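Local coordinates for protein cysteine desulfurase (Thermococcus onnurineus, PDB 5B89) that probably catalyses the pyridoxal-phosphate-dependent removal of sulfur from L-cysteine, passing it to a sulfur carrier and yielding L-alanine, at residues Val128-Glu133 with Gly161-Ser166. Sequence-based numbering, arbitrary orientation.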
# COMPACT_ATOMS: atom_id res chain seq x y z
N VAL B 128 -0.61 -27.08 5.83
CA VAL B 128 0.80 -27.51 5.95
C VAL B 128 1.69 -26.33 5.53
O VAL B 128 1.44 -25.76 4.50
CB VAL B 128 1.08 -28.71 5.14
CG1 VAL B 128 2.55 -29.13 5.13
CG2 VAL B 128 0.17 -29.87 5.60
N THR B 129 2.76 -26.11 6.31
CA THR B 129 3.78 -25.15 5.91
C THR B 129 5.13 -25.69 6.33
O THR B 129 5.25 -26.80 6.73
CB THR B 129 3.41 -23.80 6.48
OG1 THR B 129 4.32 -22.82 5.98
CG2 THR B 129 3.62 -23.77 7.97
N THR B 130 6.17 -24.88 6.18
CA THR B 130 7.54 -25.23 6.61
C THR B 130 7.78 -24.70 8.01
O THR B 130 7.18 -23.74 8.42
CB THR B 130 8.65 -24.76 5.64
OG1 THR B 130 8.99 -23.39 5.93
CG2 THR B 130 8.31 -24.88 4.25
N PRO B 131 8.83 -25.17 8.66
CA PRO B 131 9.17 -24.62 9.94
C PRO B 131 10.08 -23.45 9.82
O PRO B 131 10.53 -23.01 10.82
CB PRO B 131 9.96 -25.72 10.62
CG PRO B 131 10.52 -26.50 9.52
CD PRO B 131 9.60 -26.37 8.34
N TYR B 132 10.34 -22.96 8.63
CA TYR B 132 11.28 -21.88 8.48
C TYR B 132 10.67 -20.59 7.99
O TYR B 132 11.37 -19.70 7.59
CB TYR B 132 12.37 -22.29 7.48
CG TYR B 132 12.92 -23.69 7.58
CD1 TYR B 132 13.82 -24.03 8.55
CD2 TYR B 132 12.63 -24.61 6.65
CE1 TYR B 132 14.36 -25.30 8.61
CE2 TYR B 132 13.15 -25.86 6.70
CZ TYR B 132 14.02 -26.20 7.71
OH TYR B 132 14.51 -27.45 7.74
N GLU B 133 9.36 -20.54 8.02
CA GLU B 133 8.69 -19.39 7.50
C GLU B 133 8.93 -18.05 8.20
O GLU B 133 9.04 -17.99 9.36
CB GLU B 133 7.19 -19.67 7.49
CG GLU B 133 6.75 -20.86 6.64
CD GLU B 133 7.08 -20.74 5.15
OE1 GLU B 133 6.80 -19.68 4.59
OE2 GLU B 133 7.60 -21.69 4.59
N GLY B 161 17.95 -26.13 6.72
CA GLY B 161 16.77 -25.75 5.98
C GLY B 161 16.31 -26.77 4.94
O GLY B 161 15.41 -26.50 4.27
N ASN B 162 16.94 -27.92 4.84
CA ASN B 162 16.54 -28.88 3.84
C ASN B 162 15.33 -29.67 4.32
O ASN B 162 15.36 -30.30 5.30
CB ASN B 162 17.65 -29.87 3.52
CG ASN B 162 18.98 -29.24 3.23
OD1 ASN B 162 19.93 -29.44 3.95
ND2 ASN B 162 19.07 -28.59 2.16
N LEU B 163 14.26 -29.57 3.57
CA LEU B 163 13.07 -30.26 3.90
C LEU B 163 13.16 -31.75 3.56
O LEU B 163 13.76 -32.13 2.63
CB LEU B 163 11.87 -29.69 3.10
CG LEU B 163 11.45 -28.27 3.40
CD1 LEU B 163 10.56 -27.76 2.26
CD2 LEU B 163 10.79 -28.11 4.74
N ASP B 164 12.48 -32.57 4.33
CA ASP B 164 12.37 -34.00 4.08
C ASP B 164 11.16 -34.19 3.16
O ASP B 164 10.06 -34.08 3.61
CB ASP B 164 12.11 -34.67 5.42
CG ASP B 164 11.90 -36.19 5.33
OD1 ASP B 164 11.69 -36.70 4.26
OD2 ASP B 164 11.96 -36.81 6.38
N LEU B 165 11.39 -34.42 1.88
CA LEU B 165 10.35 -34.50 0.91
C LEU B 165 9.43 -35.70 1.08
O LEU B 165 8.34 -35.67 0.66
CB LEU B 165 10.89 -34.38 -0.49
CG LEU B 165 11.42 -32.98 -0.81
CD1 LEU B 165 11.86 -32.94 -2.25
CD2 LEU B 165 10.46 -31.84 -0.53
N SER B 166 9.93 -36.73 1.73
CA SER B 166 9.14 -37.89 2.05
C SER B 166 8.13 -37.49 3.10
O SER B 166 7.01 -37.81 2.98
CB SER B 166 10.04 -39.03 2.54
OG SER B 166 10.73 -39.52 1.43
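The Tyr132 ring is sandwiched between Gly161 and Pro131, illustrating how an aromatic plate can join two loops through apolar and van der Waals contact alone, the polar bonds lying within the turn or going to residues outside the pair. On one face lies the bare backbone of Gly161, whose CA is 3.3 Å from Tyr132 CZ. On the opposite face is Pro131, with its CG 3.8 Å above the ring plane and over the ring's centre. Leu163 comes in at the edge, near the plane, bringing CD2 to 3.8 Å from Tyr132 CE2. The same methyl also touches Thr130 CB (4.1 Å) and Pro131 CD (4.2 Å), while the Thr130 and Leu163 side chains cross at about a right angle. The phenol oxygen is hydrogen-bonded to the carbonyl of Asp158, which fixes the far end of the plate.

The turn itself is held by polar bonds: with chi1 of 85°, Thr130 OG1 sits between its backbone N and carbonyl carbon, accepting from Tyr132 N at 3.0 Å in an ST turn. It also donates to Glu133 OE2, 2.6 Å away, meeting this oxygen on the anti side and 22° out of the carboxylate plane. Gln181 N is a second donor to OE2, tying the turn to strand 177-181.

Beyond Leu163, Asp164 takes the N-cap position of helix 165-172, its OD1 accepting a weak bond from Ser166 N. The type I turn Thr130-Glu133 follows strand 126-129 in the mixed seven-stranded sheet of the class-V aminotransferase fold, and leads directly to His134, a residue of the pyridoxal phosphate pocket; the contact thus packs a cofactor-side loop against the segment entering helix 165-172.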